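Local coordinates for protein osa (Shigella flexneri, PDB 4O7K) that suppresses the oncogenicity of Agrobacterium tumefaciens and acts as a plasmid fertility inhibition factor related to the ParB/Srx superfamily, at residues Arg8-Leu13 with Leu93-Pro98; Pro50-Ala55 with Ser143-Ala148; Arg78-Leu83 with Asp138-Ser143. The protein carries 1 engineered substitution. All coordinates share one frame; numbering follows the deposited sequence.

Interaction 1: residues Arg8-Leu13 with Leu93-Pro98; sequences RCRAWL and LKQDMP
Arg10 does nearly all the work here, stretching from the N-terminal helix to three residues of the segment 93-98: Leu93, Gln95 and Asp96. Its CG stands anti to the backbone N (chi1 -155°) and the chain runs extended as far as NE, which carries the guanidinium well clear of the helix. Along the way it passes over one methyl group. CD1 of Leu93 lies 3.6 Å from CG of Arg10 and 3.5 Å from NE, and it sits over one face of the guanidinium, near the rim of the group. Leu93 thus meets both the apolar shaft and the flat head of the arginine with a single branch. The receiving side is a short 3-10 turn in the loop between helices 73-81 and 103-112, begun by the bond from Asp96 N to Leu93 O (2.8 Å). This turn brings the side chains of Leu93, Gln95 and Asp96 round to face helix 4-24, while Leu93 also rests on Tyr77 of helix 73-81. At the guanidinium edge, NH1 of Arg10 makes a salt bridge with OD2 of Asp96 at 3.2 Å. The hydrogen bond within it is weak, bent to 127° at the hydrogen. The other terminal nitrogen, NH2 of Arg10, lies 3.1 Å from OE1 of Gln95, whose extended chain approaches from the opposite direction. Their flat groups are strongly turned against each other, the amide plane standing 73° from the guanidinium. One residue further along the helix, the methyl group of Ala11 packs on Val85, in the loop that follows helix 73-81.

Interaction 2: residues Pro50-Ala55 with Ser143-Ala148; sequences PNHPDA and SMWLLA. With PO4 (phosphate ion), chain C.
The His52 ring that packs on Trp145 is held at ND1, which donates to Pro53 O at 2.6 Å, nearly in the ring plane and onto a lone pair of the carbonyl. The two rings form an offset edge-to-face pair, with the edge of Trp145 toward the face of His52 and the planes at 80°. It joins helix 140-148 to the loop that leads into strand 55-58 of the mixed sheet. The nearest approach is His52 CE1 to Trp145 CZ2, 3.6 Å. The two side chains come to meet each other from opposite directions.

Both rings turn an N-H to one phosphate ion, probably from the crystallisation liquor. NE2 of His52 gives an almost straight bond to phosphate O4 (3.0 Å, 169°), and NE1 of Trp145 a more bent one to O1 (3.2 Å, 138°). His149 NE2 is also hydrogen-bonded to the ion, and the ring of His149 stacks on Trp145. Farther along, the CB methyl of Ala55 touches CZ3 of Trp145 at 4.0 Å.

Interaction 3: residues Arg78-Leu83 with Asp138-Ser143; sequences RAWLAL and DGMTRS. With PO4 (phosphate ion), chain B; IPA (isopropyl alcohol), chain E.
Two residues of the helix start, Met140 and Ser143, meet the six-membered ring of Trp80. Just before them Gly139 occupies the N-cap position, with a positive phi. CG of Met140 lies 3.9 Å from CZ2 of Trp80, its side chain crossing the indole at about a right angle; SD makes an oblique Met-aromatic contact, 5.4 Å from the ring centroid. Met140 O comes within 3.5 Å of Trp80 CH2. The indole N-H is used elsewhere, on Gln89 O. Thr141 turns from this contact to a phosphate ion, probably from the crystallisation liquor: its N and OG1 both grip phosphate O2, OG1 at 2.8 Å. Arg142 bends back at chi3 (68°), so that NE joins its own backbone N on phosphate O4, NE at 2.7 Å, while NH2 takes O1 at 3.0 Å and also an isopropyl alcohol of the same likely origin. Lys102 also donates to the ion. Ser143 sets CB 3.9 Å from Trp80 CZ3; its OG and N reach Gly139 O from opposite faces of the carbonyl, which ties the first turn together. Gly-Met-Thr-Arg at a helix N-terminus, around this phosphate, is consistent with the G-x-x-R phosphate-binding motif of the ParB/Srx superfamily.

Helix 140-148 ties the set together. Interaction 3 uses its first turn and interaction 2 the turns after it; they share Ser143, their centres lie about 15 Å apart, and Met144 CG touches Trp80 CH2 at 3.6 Å. Interaction 1 joins helix 4-24 to the loop 93-98 at the surface, about 12 Å from interaction 3 and about 18 Å from interaction 2 between centres, yet Met97 and Lys94 of that loop pack on the same helix. Along the chain, 8-13, 50-55 and 78-83 all precede 93-98 and the shared helix, so distant stretches converge on it. Helix 140-148 contributes donors to both phosphate sites: its first turn to one, Trp145 to the other, with His52 from the loop.

Interaction 1: residues Arg8-Leu13 with Leu93-Pro98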
ATOM      1  N   ARG A   8       3.802  16.936  15.095  1.00 34.53           N
ATOM      2  CA  ARG A   8       3.302  15.852  15.942  1.00 35.55           C
ATOM      3  C   ARG A   8       1.802  15.952  16.192  1.00 30.42           C
ATOM      4  O   ARG A   8       1.100  14.944  16.199  1.00 29.12           O
ATOM      5  CB  ARG A   8       4.039  15.824  17.285  1.00 35.18           C
ATOM      6  CG  ARG A   8       5.494  15.422  17.170  1.00 39.98           C
ATOM      7  CD  ARG A   8       5.934  14.655  18.395  1.00 51.75           C
ATOM      8  NE  ARG A   8       7.106  15.257  19.012  1.00 62.05           N
ATOM      9  CZ  ARG A   8       7.862  14.649  19.916  1.00 66.47           C
ATOM     10  NH1 ARG A   8       8.914  15.272  20.430  1.00 72.64           N
ATOM     11  NH2 ARG A   8       7.566  13.415  20.302  1.00 76.42           N
ATOM     12  N   CYS A   9       1.316  17.163  16.430  1.00 29.74           N
ATOM     13  CA  CYS A   9      -0.103  17.338  16.714  1.00 31.02           C
ATOM     14  C   CYS A   9      -0.935  16.995  15.485  1.00 33.07           C
ATOM     15  O   CYS A   9      -1.994  16.372  15.588  1.00 30.78           O
ATOM     16  CB  CYS A   9      -0.390  18.765  17.174  1.00 31.32           C
ATOM     17  SG  CYS A   9       0.196  19.160  18.844  1.00 30.16           S
ATOM     18  N   ARG A  10      -0.435  17.392  14.319  1.00 32.54           N
ATOM     19  CA  ARG A  10      -1.123  17.142  13.057  1.00 35.57           C
ATOM     20  C   ARG A  10      -1.243  15.644  12.799  1.00 34.23           C
ATOM     21  O   ARG A  10      -2.314  15.142  12.436  1.00 31.22           O
ATOM     22  CB  ARG A  10      -0.382  17.815  11.900  1.00 36.04           C
ATOM     23  CG  ARG A  10      -1.259  18.133  10.709  1.00 47.89           C
ATOM     24  CD  ARG A  10      -0.579  19.134   9.782  1.00 52.40           C
ATOM     25  NE  ARG A  10      -1.544  19.887   8.982  1.00 67.30           N
ATOM     26  CZ  ARG A  10      -1.403  20.146   7.685  1.00 75.11           C
ATOM     27  NH1 ARG A  10      -0.327  19.718   7.032  1.00 71.30           N
ATOM     28  NH2 ARG A  10      -2.337  20.832   7.036  1.00 74.83           N
ATOM     29  N   ALA A  11      -0.134  14.937  12.996  1.00 27.80           N
ATOM     30  CA  ALA A  11      -0.093  13.490  12.809  1.00 32.65           C
ATOM     31  C   ALA A  11      -1.057  12.784  13.761  1.00 29.77           C
ATOM     32  O   ALA A  11      -1.792  11.868  13.367  1.00 28.60           O
ATOM     33  CB  ALA A  11       1.331  12.970  13.007  1.00 30.93           C
ATOM     34  N   TRP A  12      -1.044  13.226  15.011  1.00 26.29           N
ATOM     35  CA  TRP A  12      -1.913  12.690  16.042  1.00 28.14           C
ATOM     36  C   TRP A  12      -3.382  12.789  15.622  1.00 30.53           C
ATOM     37  O   TRP A  12      -4.139  11.819  15.722  1.00 30.74           O
ATOM     38  CB  TRP A  12      -1.683  13.439  17.359  1.00 31.84           C
ATOM     39  CG  TRP A  12      -2.432  12.854  18.512  1.00 28.92           C
ATOM     40  CD1 TRP A  12      -1.964  11.943  19.409  1.00 30.81           C
ATOM     41  CD2 TRP A  12      -3.779  13.143  18.895  1.00 27.98           C
ATOM     42  NE1 TRP A  12      -2.936  11.644  20.327  1.00 35.13           N
ATOM     43  CE2 TRP A  12      -4.065  12.361  20.026  1.00 29.76           C
ATOM     44  CE3 TRP A  12      -4.783  13.977  18.378  1.00 28.31           C
ATOM     45  CZ2 TRP A  12      -5.303  12.398  20.662  1.00 28.12           C
ATOM     46  CZ3 TRP A  12      -6.005  14.009  19.009  1.00 30.78           C
ATOM     47  CH2 TRP A  12      -6.257  13.228  20.142  1.00 31.54           C
ATOM     48  N   LEU A  13      -3.776  13.967  15.150  1.00 27.45           N
ATOM     49  CA  LEU A  13      -5.158  14.216  14.781  1.00 28.05           C
ATOM     50  C   LEU A  13      -5.565  13.366  13.575  1.00 31.06           C
ATOM     51  O   LEU A  13      -6.671  12.831  13.531  1.00 26.86           O
ATOM     52  CB  LEU A  13      -5.364  15.699  14.490  1.00 32.84           C
ATOM     53  CG  LEU A  13      -5.431  16.604  15.721  1.00 28.20           C
ATOM     54  CD1 LEU A  13      -5.242  18.047  15.299  1.00 32.49           C
ATOM     55  CD2 LEU A  13      -6.735  16.420  16.478  1.00 27.32           C
ATOM     56  N   LEU A  93       0.916  13.947   5.296  1.00 31.33           N
ATOM     57  CA  LEU A  93      -0.537  13.881   5.218  1.00 38.12           C
ATOM     58  C   LEU A  93      -0.929  13.670   3.761  1.00 31.65           C
ATOM     59  O   LEU A  93      -0.223  14.114   2.855  1.00 32.14           O
ATOM     60  CB  LEU A  93      -1.200  15.150   5.753  1.00 41.22           C
ATOM     61  CG  LEU A  93      -1.116  15.490   7.244  1.00 49.13           C
ATOM     62  CD1 LEU A  93      -1.967  16.716   7.515  1.00 44.94           C
ATOM     63  CD2 LEU A  93      -1.559  14.325   8.114  1.00 41.61           C
ATOM     64  N   LYS A  94      -2.050  12.994   3.549  1.00 35.66           N
ATOM     65  CA  LYS A  94      -2.582  12.763   2.209  1.00 31.87           C
ATOM     66  C   LYS A  94      -2.589  14.041   1.373  1.00 37.82           C
ATOM     67  O   LYS A  94      -2.088  14.056   0.254  1.00 36.85           O
ATOM     68  CB  LYS A  94      -3.995  12.192   2.300  1.00 37.10           C
ATOM     69  CG  LYS A  94      -4.136  10.820   1.703  1.00 39.60           C
ATOM     70  CD  LYS A  94      -5.269  10.032   2.364  1.00 42.99           C
ATOM     71  CE  LYS A  94      -6.635  10.521   1.937  1.00 46.13           C
ATOM     72  NZ  LYS A  94      -7.708   9.621   2.471  1.00 56.63           N
ATOM     73  N   GLN A  95      -3.108  15.126   1.945  1.00 39.87           N
ATOM     74  CA  GLN A  95      -3.192  16.402   1.234  1.00 40.47           C
ATOM     75  C   GLN A  95      -1.847  16.907   0.739  1.00 40.57           C
ATOM     76  O   GLN A  95      -1.797  17.701  -0.196  1.00 43.05           O
ATOM     77  CB  GLN A  95      -3.843  17.471   2.120  1.00 43.84           C
ATOM     78  CG  GLN A  95      -3.208  17.640   3.487  1.00 50.58           C
ATOM     79  CD  GLN A  95      -3.994  18.590   4.383  1.00 62.16           C
ATOM     80  OE1 GLN A  95      -3.708  19.790   4.447  1.00 64.98           O
ATOM     81  NE2 GLN A  95      -4.997  18.054   5.076  1.00 53.86           N
ATOM     82  N   ASP A  96      -0.761  16.449   1.356  1.00 31.10           N
ATOM     83  CA  ASP A  96       0.561  16.940   1.005  1.00 38.62           C
ATOM     84  C   ASP A  96       1.350  15.943   0.175  1.00 39.42           C
ATOM     85  O   ASP A  96       2.437  16.254  -0.317  1.00 39.18           O
ATOM     86  CB  ASP A  96       1.350  17.291   2.267  1.00 41.09           C
ATOM     87  CG  ASP A  96       0.723  18.427   3.040  1.00 50.76           C
ATOM     88  OD1 ASP A  96       0.226  19.375   2.399  1.00 50.60           O
ATOM     89  OD2 ASP A  96       0.719  18.368   4.286  1.00 48.00           O
ATOM     90  N   MET A  97       0.811  14.740   0.023  1.00 36.50           N
ATOM     91  CA  MET A  97       1.524  13.719  -0.729  1.00 36.01           C
ATOM     92  C   MET A  97       1.864  14.148  -2.163  1.00 34.00           C
ATOM     93  O   MET A  97       2.962  13.854  -2.628  1.00 33.74           O
ATOM     94  CB  MET A  97       0.730  12.411  -0.737  1.00 36.68           C
ATOM     95  CG  MET A  97       0.822  11.652   0.577  1.00 32.66           C
ATOM     96  SD  MET A  97      -0.250  10.206   0.603  1.00 29.88           S
ATOM     97  CE  MET A  97      -0.069   9.675   2.307  1.00 30.13           C
ATOM     98  N   PRO A  98       0.949  14.857  -2.865  1.00 35.36           N
ATOM     99  CA  PRO A  98       1.359  15.191  -4.238  1.00 36.39           C
ATOM    100  C   PRO A  98       2.516  16.181  -4.315  1.00 38.60           C
ATOM    101  O   PRO A  98       3.084  16.345  -5.392  1.00 40.98           O
ATOM    102  CB  PRO A  98       0.084  15.794  -4.850  1.00 37.92           C
ATOM    103  CG  PRO A  98      -1.030  15.178  -4.072  1.00 38.65           C
ATOM    104  CD  PRO A  98      -0.489  15.112  -2.656  1.00 36.80           C
TER

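Interaction 2: residues Pro50-Ala55 with Ser143-Ala148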
ATOM      1  N   PRO A  50     -11.193   5.847  -7.526  1.00 37.13           N
ATOM      2  CA  PRO A  50     -12.379   6.720  -7.532  1.00 34.06           C
ATOM      3  C   PRO A  50     -12.206   7.957  -8.399  1.00 34.72           C
ATOM      4  O   PRO A  50     -11.217   8.672  -8.226  1.00 38.75           O
ATOM      5  CB  PRO A  50     -12.533   7.118  -6.064  1.00 35.79           C
ATOM      6  CG  PRO A  50     -11.904   5.991  -5.304  1.00 36.36           C
ATOM      7  CD  PRO A  50     -10.761   5.508  -6.157  1.00 31.02           C
ATOM      8  N   ASN A  51     -13.143   8.173  -9.326  1.00 39.79           N
ATOM      9  CA  ASN A  51     -13.164   9.359 -10.190  1.00 34.55           C
ATOM     10  C   ASN A  51     -11.899   9.509 -11.023  1.00 34.40           C
ATOM     11  O   ASN A  51     -11.428  10.618 -11.273  1.00 36.13           O
ATOM     12  CB  ASN A  51     -13.386  10.624  -9.352  1.00 42.80           C
ATOM     13  CG  ASN A  51     -14.560  10.491  -8.400  1.00 50.57           C
ATOM     14  OD1 ASN A  51     -14.426  10.700  -7.192  1.00 57.85           O
ATOM     15  ND2 ASN A  51     -15.717  10.122  -8.937  1.00 45.05           N
ATOM     16  N   HIS A  52     -11.365   8.383 -11.477  1.00 32.17           N
ATOM     17  CA  HIS A  52     -10.056   8.365 -12.107  1.00 33.19           C
ATOM     18  C   HIS A  52      -9.970   7.127 -12.989  1.00 29.71           C
ATOM     19  O   HIS A  52     -10.657   6.141 -12.731  1.00 32.03           O
ATOM     20  CB  HIS A  52      -8.964   8.372 -11.017  1.00 32.39           C
ATOM     21  CG  HIS A  52      -7.563   8.516 -11.531  1.00 30.56           C
ATOM     22  ND1 HIS A  52      -6.845   7.460 -12.050  1.00 33.70           N
ATOM     23  CD2 HIS A  52      -6.730   9.586 -11.556  1.00 37.11           C
ATOM     24  CE1 HIS A  52      -5.643   7.881 -12.407  1.00 31.83           C
ATOM     25  NE2 HIS A  52      -5.547   9.166 -12.114  1.00 34.22           N
ATOM     26  N   PRO A  53      -9.145   7.181 -14.043  1.00 28.82           N
ATOM     27  CA  PRO A  53      -8.864   5.967 -14.813  1.00 35.10           C
ATOM     28  C   PRO A  53      -8.275   4.857 -13.938  1.00 37.95           C
ATOM     29  O   PRO A  53      -7.545   5.147 -12.984  1.00 31.88           O
ATOM     30  CB  PRO A  53      -7.844   6.442 -15.850  1.00 36.22           C
ATOM     31  CG  PRO A  53      -8.132   7.897 -16.019  1.00 34.78           C
ATOM     32  CD  PRO A  53      -8.541   8.378 -14.657  1.00 28.94           C
ATOM     33  N   ASP A  54      -8.597   3.609 -14.266  1.00 38.31           N
ATOM     34  CA  ASP A  54      -8.041   2.450 -13.576  1.00 32.86           C
ATOM     35  C   ASP A  54      -6.533   2.538 -13.446  1.00 32.10           C
ATOM     36  O   ASP A  54      -5.865   3.067 -14.332  1.00 32.47           O
ATOM     37  CB  ASP A  54      -8.375   1.153 -14.321  1.00 35.99           C
ATOM     38  CG  ASP A  54      -9.858   0.902 -14.431  1.00 34.19           C
ATOM     39  OD1 ASP A  54     -10.622   1.477 -13.628  1.00 33.83           O
ATOM     40  OD2 ASP A  54     -10.249   0.094 -15.300  1.00 36.15           O
ATOM     41  N   ALA A  55      -6.002   2.002 -12.353  1.00 31.24           N
ATOM     42  CA  ALA A  55      -4.566   1.796 -12.227  1.00 31.57           C
ATOM     43  C   ALA A  55      -4.269   0.307 -12.368  1.00 32.33           C
ATOM     44  O   ALA A  55      -5.150  -0.534 -12.145  1.00 27.44           O
ATOM     45  CB  ALA A  55      -4.047   2.334 -10.891  1.00 28.31           C
ATOM     46  N   SER A 143       3.137   4.317  -3.171  1.00 24.07           N
ATOM     47  CA  SER A 143       2.189   4.142  -2.062  1.00 19.78           C
ATOM     48  C   SER A 143       1.437   5.441  -1.776  1.00 22.65           C
ATOM     49  O   SER A 143       0.232   5.419  -1.494  1.00 26.90           O
ATOM     50  CB  SER A 143       2.906   3.675  -0.779  1.00 24.96           C
ATOM     51  OG  SER A 143       3.463   2.375  -0.925  1.00 23.96           O
ATOM     52  N   MET A 144       2.143   6.569  -1.840  1.00 29.20           N
ATOM     53  CA  MET A 144       1.500   7.871  -1.652  1.00 25.54           C
ATOM     54  C   MET A 144       0.446   8.130  -2.727  1.00 26.38           C
ATOM     55  O   MET A 144      -0.636   8.651  -2.449  1.00 27.45           O
ATOM     56  CB  MET A 144       2.532   9.002  -1.670  1.00 24.76           C
ATOM     57  CG  MET A 144       3.525   8.981  -0.519  1.00 26.19           C
ATOM     58  SD  MET A 144       4.623  10.403  -0.660  1.00 29.53           S
ATOM     59  CE  MET A 144       5.912   9.982   0.528  1.00 31.78           C
ATOM     60  N   TRP A 145       0.787   7.775  -3.960  1.00 23.86           N
ATOM     61  CA  TRP A 145      -0.113   7.984  -5.089  1.00 26.33           C
ATOM     62  C   TRP A 145      -1.422   7.245  -4.816  1.00 29.03           C
ATOM     63  O   TRP A 145      -2.500   7.835  -4.890  1.00 25.11           O
ATOM     64  CB  TRP A 145       0.537   7.510  -6.398  1.00 26.49           C
ATOM     65  CG  TRP A 145      -0.252   7.880  -7.650  1.00 30.41           C
ATOM     66  CD1 TRP A 145      -0.079   8.990  -8.439  1.00 32.68           C
ATOM     67  CD2 TRP A 145      -1.331   7.137  -8.240  1.00 33.81           C
ATOM     68  NE1 TRP A 145      -0.982   8.979  -9.480  1.00 31.41           N
ATOM     69  CE2 TRP A 145      -1.763   7.853  -9.380  1.00 30.62           C
ATOM     70  CE3 TRP A 145      -1.977   5.936  -7.910  1.00 28.45           C
ATOM     71  CZ2 TRP A 145      -2.802   7.408 -10.192  1.00 30.73           C
ATOM     72  CZ3 TRP A 145      -3.007   5.496  -8.719  1.00 27.39           C
ATOM     73  CH2 TRP A 145      -3.410   6.231  -9.851  1.00 29.14           C
ATOM     74  N   LEU A 146      -1.313   5.970  -4.435  1.00 25.34           N
ATOM     75  CA  LEU A 146      -2.486   5.136  -4.183  1.00 29.46           C
ATOM     76  C   LEU A 146      -3.309   5.697  -3.038  1.00 30.64           C
ATOM     77  O   LEU A 146      -4.532   5.773  -3.118  1.00 26.70           O
ATOM     78  CB  LEU A 146      -2.077   3.681  -3.882  1.00 24.17           C
ATOM     79  CG  LEU A 146      -1.415   2.874  -5.010  1.00 26.87           C
ATOM     80  CD1 LEU A 146      -0.614   1.712  -4.437  1.00 23.17           C
ATOM     81  CD2 LEU A 146      -2.462   2.354  -5.980  1.00 24.36           C
ATOM     82  N   LEU A 147      -2.628   6.106  -1.978  1.00 25.79           N
ATOM     83  CA  LEU A 147      -3.304   6.641  -0.800  1.00 26.23           C
ATOM     84  C   LEU A 147      -4.012   7.965  -1.105  1.00 29.49           C
ATOM     85  O   LEU A 147      -5.182   8.160  -0.747  1.00 26.89           O
ATOM     86  CB  LEU A 147      -2.303   6.811   0.336  1.00 24.79           C
ATOM     87  CG  LEU A 147      -1.851   5.498   0.969  1.00 25.14           C
ATOM     88  CD1 LEU A 147      -0.853   5.793   2.083  1.00 28.11           C
ATOM     89  CD2 LEU A 147      -3.061   4.712   1.491  1.00 25.01           C
ATOM     90  N   ALA A 148      -3.308   8.862  -1.788  1.00 29.46           N
ATOM     91  CA  ALA A 148      -3.867  10.170  -2.125  1.00 29.28           C
ATOM     92  C   ALA A 148      -5.035  10.019  -3.090  1.00 28.01           C
ATOM     93  O   ALA A 148      -5.945  10.849  -3.100  1.00 30.51           O
ATOM     94  CB  ALA A 148      -2.791  11.084  -2.718  1.00 29.49           C
TER
HETATM   95  P   PO4 C 202      -3.048  11.852 -11.546  1.00 45.99           P
HETATM   96  O1  PO4 C 202      -1.975  11.852 -10.467  1.00 40.55           O
HETATM   97  O2  PO4 C 202      -4.418  11.878 -10.910  1.00 42.82           O
HETATM   98  O3  PO4 C 202      -2.904  13.065 -12.436  1.00 56.34           O
HETATM   99  O4  PO4 C 202      -2.905  10.618 -12.402  1.00 46.01           O

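Interaction 3: residues Arg78-Leu83 with Asp138-Ser143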
ATOM      1  N   ARG A  78      -2.483   4.594   8.340  0.52 27.11           N
ATOM      2  CA  ARG A  78      -2.348   4.771   9.789  0.52 26.16           C
ATOM      3  C   ARG A  78      -1.072   4.149  10.347  0.52 26.12           C
ATOM      4  O   ARG A  78      -0.377   4.757  11.167  0.52 26.87           O
ATOM      5  CB  ARG A  78      -3.556   4.178  10.511  0.52 25.56           C
ATOM      6  CG  ARG A  78      -3.456   4.239  12.024  0.52 28.77           C
ATOM      7  CD  ARG A  78      -4.685   3.652  12.697  0.52 26.91           C
ATOM      8  NE  ARG A  78      -4.595   3.761  14.154  0.52 32.17           N
ATOM      9  CZ  ARG A  78      -4.001   2.862  14.935  0.52 35.34           C
ATOM     10  NH1 ARG A  78      -3.445   1.780  14.409  0.52 37.59           N
ATOM     11  NH2 ARG A  78      -3.964   3.044  16.246  0.52 33.32           N
ATOM     12  N   ALA A  79      -0.767   2.932   9.913  1.00 24.59           N
ATOM     13  CA  ALA A  79       0.432   2.239  10.380  1.00 23.48           C
ATOM     14  C   ALA A  79       1.699   2.965   9.925  1.00 24.27           C
ATOM     15  O   ALA A  79       2.711   3.011  10.643  1.00 25.14           O
ATOM     16  CB  ALA A  79       0.432   0.799   9.887  1.00 25.02           C
ATOM     17  N   TRP A  80       1.634   3.554   8.737  1.00 25.41           N
ATOM     18  CA  TRP A  80       2.753   4.325   8.195  1.00 25.34           C
ATOM     19  C   TRP A  80       2.963   5.603   9.012  1.00 27.56           C
ATOM     20  O   TRP A  80       4.090   5.955   9.349  1.00 24.65           O
ATOM     21  CB  TRP A  80       2.503   4.651   6.717  1.00 22.14           C
ATOM     22  CG  TRP A  80       3.657   5.258   5.983  1.00 23.20           C
ATOM     23  CD1 TRP A  80       4.900   5.576   6.490  1.00 26.43           C
ATOM     24  CD2 TRP A  80       3.669   5.652   4.609  1.00 22.66           C
ATOM     25  NE1 TRP A  80       5.682   6.130   5.497  1.00 24.17           N
ATOM     26  CE2 TRP A  80       4.950   6.195   4.334  1.00 26.40           C
ATOM     27  CE3 TRP A  80       2.720   5.599   3.568  1.00 25.74           C
ATOM     28  CZ2 TRP A  80       5.309   6.667   3.075  1.00 29.99           C
ATOM     29  CZ3 TRP A  80       3.077   6.066   2.317  1.00 23.37           C
ATOM     30  CH2 TRP A  80       4.365   6.595   2.078  1.00 28.69           C
ATOM     31  N   LEU A  81       1.871   6.283   9.346  1.00 28.16           N
ATOM     32  CA  LEU A  81       1.951   7.460  10.198  1.00 24.69           C
ATOM     33  C   LEU A  81       2.551   7.125  11.569  1.00 27.84           C
ATOM     34  O   LEU A  81       3.125   7.990  12.228  1.00 27.83           O
ATOM     35  CB  LEU A  81       0.571   8.089  10.375  1.00 25.84           C
ATOM     36  CG  LEU A  81       0.043   8.872   9.175  1.00 25.77           C
ATOM     37  CD1 LEU A  81      -1.442   9.145   9.342  1.00 29.71           C
ATOM     38  CD2 LEU A  81       0.803  10.173   8.982  1.00 25.45           C
ATOM     39  N   ALA A  82       2.429   5.869  11.989  1.00 28.22           N
ATOM     40  CA  ALA A  82       2.944   5.455  13.295  1.00 33.28           C
ATOM     41  C   ALA A  82       4.480   5.372  13.319  1.00 30.09           C
ATOM     42  O   ALA A  82       5.091   5.163  14.372  1.00 32.93           O
ATOM     43  CB  ALA A  82       2.330   4.120  13.703  1.00 33.39           C
ATOM     44  N   LEU A  83       5.102   5.548  12.159  1.00 24.16           N
ATOM     45  CA  LEU A  83       6.543   5.665  12.092  1.00 27.34           C
ATOM     46  C   LEU A  83       6.994   6.921  12.829  1.00 33.47           C
ATOM     47  O   LEU A  83       8.118   6.995  13.304  1.00 31.36           O
ATOM     48  CB  LEU A  83       7.034   5.726  10.648  1.00 29.48           C
ATOM     49  CG  LEU A  83       7.453   4.464   9.909  1.00 32.37           C
ATOM     50  CD1 LEU A  83       8.298   4.859   8.697  1.00 30.54           C
ATOM     51  CD2 LEU A  83       8.189   3.491  10.810  1.00 27.49           C
ATOM     52  N   ASP A 138      11.211  -0.334  -0.407  1.00 27.21           N
ATOM     53  CA  ASP A 138      10.997   0.549  -1.543  1.00 26.14           C
ATOM     54  C   ASP A 138       9.497   0.743  -1.778  1.00 29.29           C
ATOM     55  O   ASP A 138       8.667   0.052  -1.178  1.00 25.90           O
ATOM     56  CB  ASP A 138      11.677  -0.013  -2.800  1.00 23.69           C
ATOM     57  CG  ASP A 138      11.315  -1.466  -3.058  1.00 32.13           C
ATOM     58  OD1 ASP A 138      10.115  -1.760  -3.182  1.00 28.68           O
ATOM     59  OD2 ASP A 138      12.220  -2.328  -3.110  1.00 36.24           O
ATOM     60  N   GLY A 139       9.155   1.697  -2.639  1.00 27.00           N
ATOM     61  CA  GLY A 139       7.778   1.911  -3.041  1.00 26.08           C
ATOM     62  C   GLY A 139       7.014   2.966  -2.259  1.00 28.43           C
ATOM     63  O   GLY A 139       5.790   2.958  -2.265  1.00 29.16           O
ATOM     64  N   MET A 140       7.712   3.898  -1.611  1.00 25.34           N
ATOM     65  CA  MET A 140       7.019   4.919  -0.828  1.00 23.51           C
ATOM     66  C   MET A 140       6.186   5.864  -1.689  1.00 25.29           C
ATOM     67  O   MET A 140       5.049   6.160  -1.355  1.00 26.27           O
ATOM     68  CB  MET A 140       8.021   5.741   0.006  1.00 29.40           C
ATOM     69  CG  MET A 140       8.415   5.063   1.296  1.00 26.53           C
ATOM     70  SD  MET A 140       9.373   6.136   2.402  1.00 30.63           S
ATOM     71  CE  MET A 140      10.827   6.369   1.393  1.00 31.08           C
ATOM     72  N   THR A 141       6.738   6.349  -2.790  1.00 29.32           N
ATOM     73  CA  THR A 141       5.997   7.332  -3.574  1.00 25.82           C
ATOM     74  C   THR A 141       4.790   6.712  -4.273  1.00 26.40           C
ATOM     75  O   THR A 141       3.732   7.321  -4.317  1.00 25.84           O
ATOM     76  CB  THR A 141       6.871   8.016  -4.621  1.00 27.58           C
ATOM     77  OG1 THR A 141       8.147   8.333  -4.055  1.00 31.36           O
ATOM     78  CG2 THR A 141       6.210   9.298  -5.077  1.00 32.07           C
ATOM     79  N   ARG A 142       4.933   5.507  -4.812  1.00 25.87           N
ATOM     80  CA  ARG A 142       3.789   4.873  -5.460  1.00 26.89           C
ATOM     81  C   ARG A 142       2.719   4.560  -4.415  1.00 27.25           C
ATOM     82  O   ARG A 142       1.535   4.567  -4.723  1.00 24.77           O
ATOM     83  CB  ARG A 142       4.206   3.613  -6.223  1.00 26.75           C
ATOM     84  CG  ARG A 142       4.577   2.422  -5.356  1.00 25.52           C
ATOM     85  CD  ARG A 142       5.412   1.419  -6.140  1.00 28.06           C
ATOM     86  NE  ARG A 142       6.735   1.950  -6.480  1.00 29.49           N
ATOM     87  CZ  ARG A 142       7.494   1.488  -7.470  1.00 32.04           C
ATOM     88  NH1 ARG A 142       7.065   0.484  -8.229  1.00 31.87           N
ATOM     89  NH2 ARG A 142       8.675   2.033  -7.711  1.00 36.61           N
ATOM     90  N   SER A 143       3.137   4.317  -3.171  1.00 24.07           N
ATOM     91  CA  SER A 143       2.189   4.142  -2.062  1.00 19.78           C
ATOM     92  C   SER A 143       1.437   5.441  -1.776  1.00 22.65           C
ATOM     93  O   SER A 143       0.232   5.419  -1.494  1.00 26.90           O
ATOM     94  CB  SER A 143       2.906   3.675  -0.779  1.00 24.96           C
ATOM     95  OG  SER A 143       3.463   2.375  -0.925  1.00 23.96           O
TER
HETATM   96  P   PO4 B 201       8.850   4.964  -5.559  0.99 35.20           P
HETATM   97  O1  PO4 B 201       9.944   3.979  -5.857  0.99 42.73           O
HETATM   98  O2  PO4 B 201       9.225   5.780  -4.346  0.99 34.06           O
HETATM   99  O3  PO4 B 201       8.616   5.858  -6.750  0.99 50.39           O
HETATM  100  O4  PO4 B 201       7.554   4.242  -5.258  0.99 29.62           O
HETATM  101  C1  IPA E 204       9.848  -0.148 -10.193  1.00 37.80           C
HETATM  102  C2  IPA E 204      10.018   0.905 -11.283  1.00 32.89           C
HETATM  103  C3  IPA E 204       9.198   0.538 -12.513  1.00 37.85           C
HETATM  104  O2  IPA E 204       9.578   2.150 -10.795  1.00 48.30           O